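Local atomic coordinates of 6-O-methylguanine DNA methyltransferase (Enterococcus faecalis, PDB entry 2B6C), a protein that is of unknown function but probably takes part in the repair of alkylated DNA, as AlkD-like proteins do. Residues K112-W117 and A130-A135; D158-A163 and P191-E196. All coordinates share one frame; numbering follows the deposited sequence.

Contact 1: residues K112-W117 and A130-A135; sequences KFFGSW and ALFYGA
Phe132 drives the edge of its ring into the face of Phe114 in a T-shaped (edge-to-face) pair, the two planes turned 69° apart and the centroids separated by 4.8 Å. The touching corner is Phe132 CZ, which stands 3.5 Å above the plane of the Phe114 ring, over its centre. Its distances to the six Phe114 ring atoms accordingly spread little, the shortest being 3.6 Å to Phe114 CE2. Phe132 CE2 follows behind, 3.9 Å from Phe114 CD1. In both residues CG lies beside the backbone N and opposite the carbonyl carbon (chi1 -67° in Phe114, -64° in Phe132), which sends each ring into the gap between helices 104-120 and 125-132. Phe113 CD2 covers the other face of Phe114, and Val91, Phe94 and Leu147 add further apolar surface around it; Val143 and Ala144 of helix 138-146 pack on Phe132. From Phe132 the chain makes a type II beta turn to Ala135, closed by Ala135 N to Phe132 O at 3.2 Å, with Gly134 supplying the positive phi that this turn needs at its third position. Phenylalanine suits both places because it offers a flat face and a C-H rim but no polar group to satisfy. The pairing implies a buried helix junction held by dispersion and by C-H edges meeting pi density.

Contact 2: residues D158-A163 and P191-E196; sequences DLLKKA and PQWVEE
The first turn of the helix that lays Trp193 against Leu160 and Lys161 is closed by a 2.8 Å backbone bond from Glu195 N to Pro191 O. Pro191 fits a helix start, where a residue without an N-H costs no bond, and Asn190 OD1 accepts from Trp193 N just there. Trp193 has its CG anti to the backbone N (chi1 -173°), a setting that extends the indole across to helix 157-166, with the benzo half leading. Its rim atoms divide the neighbours between them. CZ3 and CH2 receive Leu160, whose CD2 approaches obliquely to 3.7 Å from Trp193 CZ3, while Leu160 CG lies 4.1 Å from Trp193 CH2. On the next residue, Lys161 CB sits at the edge of the indole, near its plane, 3.8 Å from Trp193 CZ2. From CB the fully extended Lys161 chain leads away from the indole, and NZ forms a salt bridge with Glu200, farther along the helix that carries Trp193. One lysine thus joins the two helices twice, by its apolar base and by its charged end. Tyr186 of helix 173-186 meets both Trp193 and Leu160, so a third helix completes the apolar cluster. Along the second helix, Gln192 NE2 gives a 3.1 Å bond to Glu196 OE2 one turn on, arriving from above the carboxylate plane (56° out of it). A large aromatic suits this place because it can bridge backbones whose nearest CA atoms, Lys161 CA and Val194 CA, are 9.6 Å apart. Between the two segments the contact is apolar, a buried leucine and a lysine base on a partly exposed indole; the Lys161-Glu200 salt bridge lies beyond it and probably adds some charge attraction between the same helices.

The two contacts follow one another along the chain, contact 1 closing before contact 2 opens, and their centres are about 18 Å apart. Contact 1, between helices 104-120 and 125-132, lies about 8 Å from the centre of the chain; contact 2, between helices 157-166 and 191-200, lies about 20 Å from it, toward the C-terminal end. Tyr133 connects them: it makes a cation-pi interaction with Lys162, and Tyr133 OH reaches 3.6 Å from Lys162 CG. Phe129 adds to this junction by packing on Lys162 and Ala163. Neighbouring helices, successive in contact 1 and with helix 173-186 between them in contact 2, thus pack into a strand-free array, consistent with the HEAT-like repeat architecture of AlkD relatives.

Contact 1: residues K112-W117 and A130-A135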
loop_
_atom_site.group_PDB
_atom_site.type_symbol
_atom_site.label_atom_id
_atom_site.label_comp_id
_atom_site.label_asym_id
_atom_site.label_seq_id
_atom_site.Cartn_x
_atom_site.Cartn_y
_atom_site.Cartn_z
ATOM N N LYS B 112 1.135 -11.622 -11.953
ATOM C CA LYS B 112 0.674 -10.996 -10.710
ATOM C C LYS B 112 1.014 -9.523 -10.630
ATOM O O LYS B 112 0.182 -8.749 -10.224
ATOM C CB LYS B 112 1.201 -11.725 -9.470
ATOM C CG LYS B 112 0.488 -13.006 -9.242
ATOM C CD LYS B 112 1.160 -13.885 -8.159
ATOM C CE LYS B 112 1.009 -15.379 -8.483
ATOM N NZ LYS B 112 1.114 -16.259 -7.269
ATOM N N PHE B 113 2.231 -9.144 -11.024
ATOM C CA PHE B 113 2.575 -7.733 -11.141
ATOM C C PHE B 113 1.657 -6.959 -12.105
ATOM O O PHE B 113 1.121 -5.895 -11.729
ATOM C CB PHE B 113 4.048 -7.549 -11.514
ATOM C CG PHE B 113 4.399 -6.141 -11.853
ATOM C CD1 PHE B 113 4.530 -5.175 -10.838
ATOM C CD2 PHE B 113 4.584 -5.765 -13.178
ATOM C CE1 PHE B 113 4.871 -3.858 -11.148
ATOM C CE2 PHE B 113 4.904 -4.472 -13.510
ATOM C CZ PHE B 113 5.067 -3.502 -12.482
ATOM N N PHE B 114 1.483 -7.465 -13.330
ATOM C CA PHE B 114 0.603 -6.798 -14.319
ATOM C C PHE B 114 -0.862 -6.774 -13.872
ATOM O O PHE B 114 -1.574 -5.795 -14.111
ATOM C CB PHE B 114 0.789 -7.375 -15.747
ATOM C CG PHE B 114 2.164 -7.071 -16.326
ATOM C CD1 PHE B 114 2.453 -5.802 -16.846
ATOM C CD2 PHE B 114 3.166 -8.029 -16.319
ATOM C CE1 PHE B 114 3.727 -5.500 -17.353
ATOM C CE2 PHE B 114 4.440 -7.746 -16.812
ATOM C CZ PHE B 114 4.726 -6.466 -17.326
ATOM N N GLY B 115 -1.299 -7.833 -13.194
ATOM C CA GLY B 115 -2.679 -7.907 -12.715
ATOM C C GLY B 115 -2.906 -6.922 -11.590
ATOM O O GLY B 115 -3.975 -6.314 -11.506
ATOM N N SER B 116 -1.916 -6.776 -10.704
ATOM C CA SER B 116 -2.029 -5.800 -9.611
ATOM C C SER B 116 -2.079 -4.373 -10.118
ATOM O O SER B 116 -2.828 -3.567 -9.562
ATOM C CB SER B 116 -0.892 -5.895 -8.597
ATOM O OG SER B 116 -0.845 -7.236 -8.196
ATOM N N TRP B 117 -1.244 -4.072 -11.120
ATOM C CA TRP B 117 -1.167 -2.744 -11.693
ATOM C C TRP B 117 -2.476 -2.378 -12.375
ATOM O O TRP B 117 -2.998 -1.267 -12.207
ATOM C CB TRP B 117 0.018 -2.609 -12.648
ATOM C CG TRP B 117 0.277 -1.158 -12.993
ATOM C CD1 TRP B 117 1.043 -0.267 -12.299
ATOM C CD2 TRP B 117 -0.285 -0.429 -14.101
ATOM N NE1 TRP B 117 1.010 0.960 -12.911
ATOM C CE2 TRP B 117 0.203 0.889 -14.021
ATOM C CE3 TRP B 117 -1.152 -0.776 -15.159
ATOM C CZ2 TRP B 117 -0.147 1.893 -14.965
ATOM C CZ3 TRP B 117 -1.506 0.222 -16.099
ATOM C CH2 TRP B 117 -1.003 1.537 -15.985
ATOM N N ALA B 130 -3.558 -5.701 -24.424
ATOM C CA ALA B 130 -3.093 -5.664 -25.814
ATOM C C ALA B 130 -1.570 -5.809 -25.968
ATOM O O ALA B 130 -1.109 -6.216 -27.043
ATOM C CB ALA B 130 -3.605 -4.399 -26.548
ATOM N N LEU B 131 -0.804 -5.478 -24.918
ATOM C CA LEU B 131 0.648 -5.699 -24.899
ATOM C C LEU B 131 0.966 -7.178 -25.107
ATOM O O LEU B 131 1.915 -7.544 -25.799
ATOM C CB LEU B 131 1.258 -5.309 -23.537
ATOM C CG LEU B 131 1.484 -3.868 -23.129
ATOM C CD1 LEU B 131 2.124 -3.844 -21.716
ATOM C CD2 LEU B 131 2.337 -3.135 -24.189
ATOM N N PHE B 132 0.176 -8.024 -24.470
ATOM C CA PHE B 132 0.455 -9.451 -24.403
ATOM C C PHE B 132 -0.392 -10.266 -25.393
ATOM O O PHE B 132 -0.002 -11.363 -25.778
ATOM C CB PHE B 132 0.233 -9.934 -22.952
ATOM C CG PHE B 132 1.181 -9.317 -21.963
ATOM C CD1 PHE B 132 2.492 -9.799 -21.834
ATOM C CD2 PHE B 132 0.773 -8.237 -21.167
ATOM C CE1 PHE B 132 3.412 -9.204 -20.910
ATOM C CE2 PHE B 132 1.659 -7.645 -20.237
ATOM C CZ PHE B 132 2.978 -8.126 -20.103
ATOM N N TYR B 133 -1.571 -9.756 -25.754
ATOM C CA TYR B 133 -2.470 -10.485 -26.655
ATOM C C TYR B 133 -1.800 -10.793 -28.018
ATOM O O TYR B 133 -1.265 -9.886 -28.652
ATOM C CB TYR B 133 -3.787 -9.688 -26.892
ATOM C CG TYR B 133 -4.603 -10.288 -27.996
ATOM C CD1 TYR B 133 -5.313 -11.472 -27.782
ATOM C CD2 TYR B 133 -4.623 -9.718 -29.290
ATOM C CE1 TYR B 133 -6.031 -12.068 -28.791
ATOM C CE2 TYR B 133 -5.367 -10.316 -30.317
ATOM C CZ TYR B 133 -6.053 -11.510 -30.053
ATOM O OH TYR B 133 -6.799 -12.153 -31.033
ATOM N N GLY B 134 -1.873 -12.047 -28.481
ATOM C CA GLY B 134 -1.269 -12.448 -29.763
ATOM C C GLY B 134 0.260 -12.342 -29.877
ATOM O O GLY B 134 0.811 -12.360 -30.977
ATOM N N ALA B 135 0.955 -12.207 -28.755
ATOM C CA ALA B 135 2.432 -12.202 -28.767
ATOM C C ALA B 135 2.964 -13.488 -29.419
ATOM O O ALA B 135 2.303 -14.525 -29.359
ATOM C CB ALA B 135 2.941 -12.071 -27.360
#

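Contact 2: residues D158-A163 and P191-E196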
loop_
_atom_site.group_PDB
_atom_site.type_symbol
_atom_site.label_atom_id
_atom_site.label_comp_id
_atom_site.label_asym_id
_atom_site.label_seq_id
_atom_site.Cartn_x
_atom_site.Cartn_y
_atom_site.Cartn_z
ATOM N N ASP B 158 -14.948 -9.870 -22.957
ATOM C CA ASP B 158 -14.606 -9.884 -24.369
ATOM C C ASP B 158 -13.131 -10.154 -24.596
ATOM O O ASP B 158 -12.761 -10.851 -25.514
ATOM C CB ASP B 158 -14.996 -8.540 -24.986
ATOM C CG ASP B 158 -16.492 -8.314 -24.962
ATOM O OD1 ASP B 158 -17.243 -9.288 -25.222
ATOM O OD2 ASP B 158 -16.907 -7.166 -24.701
ATOM N N LEU B 159 -12.297 -9.563 -23.747
ATOM C CA LEU B 159 -10.857 -9.745 -23.876
ATOM C C LEU B 159 -10.468 -11.159 -23.463
ATOM O O LEU B 159 -9.680 -11.810 -24.145
ATOM C CB LEU B 159 -10.084 -8.669 -23.101
ATOM C CG LEU B 159 -10.301 -7.221 -23.584
ATOM C CD1 LEU B 159 -9.402 -6.255 -22.804
ATOM C CD2 LEU B 159 -10.068 -7.059 -25.074
ATOM N N LEU B 160 -11.066 -11.641 -22.371
ATOM C CA LEU B 160 -10.856 -13.001 -21.913
ATOM C C LEU B 160 -11.223 -13.976 -23.024
ATOM O O LEU B 160 -10.419 -14.837 -23.404
ATOM C CB LEU B 160 -11.662 -13.296 -20.630
ATOM C CG LEU B 160 -11.586 -14.752 -20.098
ATOM C CD1 LEU B 160 -10.131 -15.248 -19.848
ATOM C CD2 LEU B 160 -12.452 -14.907 -18.863
ATOM N N LYS B 161 -12.442 -13.822 -23.536
ATOM C CA LYS B 161 -12.952 -14.665 -24.591
ATOM C C LYS B 161 -12.027 -14.618 -25.808
ATOM O O LYS B 161 -11.696 -15.675 -26.346
ATOM C CB LYS B 161 -14.373 -14.251 -24.976
ATOM C CG LYS B 161 -14.967 -15.098 -26.095
ATOM C CD LYS B 161 -16.469 -14.781 -26.332
ATOM C CE LYS B 161 -17.067 -15.677 -27.433
ATOM N NZ LYS B 161 -18.458 -15.205 -27.816
ATOM N N LYS B 162 -11.615 -13.412 -26.223
ATOM C CA LYS B 162 -10.711 -13.252 -27.373
ATOM C C LYS B 162 -9.401 -14.001 -27.218
ATOM O O LYS B 162 -8.955 -14.693 -28.149
ATOM C CB LYS B 162 -10.425 -11.770 -27.675
ATOM C CG LYS B 162 -9.690 -11.571 -29.012
ATOM C CD LYS B 162 -9.627 -10.097 -29.416
ATOM C CE LYS B 162 -8.662 -9.299 -28.548
ATOM N NZ LYS B 162 -8.326 -8.000 -29.236
ATOM N N ALA B 163 -8.787 -13.890 -26.034
ATOM C CA ALA B 163 -7.543 -14.609 -25.752
ATOM C C ALA B 163 -7.709 -16.119 -25.791
ATOM O O ALA B 163 -6.810 -16.827 -26.270
ATOM C CB ALA B 163 -6.910 -14.178 -24.447
ATOM N N PRO B 191 -20.492 -18.084 -13.262
ATOM C CA PRO B 191 -20.512 -19.448 -13.788
ATOM C C PRO B 191 -21.348 -19.587 -15.057
ATOM O O PRO B 191 -20.997 -20.417 -15.881
ATOM C CB PRO B 191 -21.073 -20.293 -12.639
ATOM C CG PRO B 191 -21.750 -19.340 -11.739
ATOM C CD PRO B 191 -21.112 -17.999 -11.921
ATOM N N GLN B 192 -22.427 -18.805 -15.210
ATOM C CA GLN B 192 -23.234 -18.844 -16.467
ATOM C C GLN B 192 -22.368 -18.492 -17.706
ATOM O O GLN B 192 -22.341 -19.256 -18.685
ATOM C CB GLN B 192 -24.510 -17.970 -16.431
ATOM C CG GLN B 192 -25.169 -17.832 -17.844
ATOM C CD GLN B 192 -26.461 -16.999 -17.955
ATOM O OE1 GLN B 192 -27.191 -16.754 -16.977
ATOM N NE2 GLN B 192 -26.759 -16.578 -19.190
ATOM N N TRP B 193 -21.702 -17.331 -17.671
ATOM C CA TRP B 193 -20.810 -16.937 -18.759
ATOM C C TRP B 193 -19.757 -18.025 -19.039
ATOM O O TRP B 193 -19.523 -18.369 -20.197
ATOM C CB TRP B 193 -20.142 -15.560 -18.474
ATOM C CG TRP B 193 -19.348 -15.021 -19.627
ATOM C CD1 TRP B 193 -19.785 -14.145 -20.565
ATOM C CD2 TRP B 193 -17.986 -15.332 -19.970
ATOM N NE1 TRP B 193 -18.791 -13.884 -21.476
ATOM C CE2 TRP B 193 -17.671 -14.595 -21.134
ATOM C CE3 TRP B 193 -17.007 -16.166 -19.413
ATOM C CZ2 TRP B 193 -16.406 -14.655 -21.758
ATOM C CZ3 TRP B 193 -15.738 -16.217 -20.027
ATOM C CH2 TRP B 193 -15.454 -15.455 -21.185
ATOM N N VAL B 194 -19.127 -18.575 -17.996
ATOM C CA VAL B 194 -18.154 -19.649 -18.209
ATOM C C VAL B 194 -18.798 -20.891 -18.866
ATOM O O VAL B 194 -18.219 -21.438 -19.824
ATOM C CB VAL B 194 -17.293 -19.977 -16.934
ATOM C CG1 VAL B 194 -16.339 -21.152 -17.190
ATOM C CG2 VAL B 194 -16.483 -18.733 -16.520
ATOM N N GLU B 195 -19.977 -21.302 -18.388
ATOM C CA GLU B 195 -20.785 -22.400 -18.959
ATOM C C GLU B 195 -21.035 -22.196 -20.461
ATOM O O GLU B 195 -20.826 -23.085 -21.273
ATOM C CB GLU B 195 -22.157 -22.474 -18.257
ATOM C CG GLU B 195 -22.208 -23.019 -16.810
ATOM C CD GLU B 195 -22.903 -24.366 -16.720
ATOM O OE1 GLU B 195 -23.222 -24.831 -15.602
ATOM O OE2 GLU B 195 -23.130 -24.973 -17.782
ATOM N N GLU B 196 -21.555 -21.009 -20.798
ATOM C CA GLU B 196 -21.863 -20.648 -22.195
ATOM C C GLU B 196 -20.639 -20.733 -23.092
ATOM O O GLU B 196 -20.678 -21.430 -24.106
ATOM C CB GLU B 196 -22.521 -19.282 -22.291
ATOM C CG GLU B 196 -23.894 -19.276 -21.720
ATOM C CD GLU B 196 -24.512 -17.897 -21.656
ATOM O OE1 GLU B 196 -23.804 -16.877 -21.483
ATOM O OE2 GLU B 196 -25.736 -17.845 -21.773
#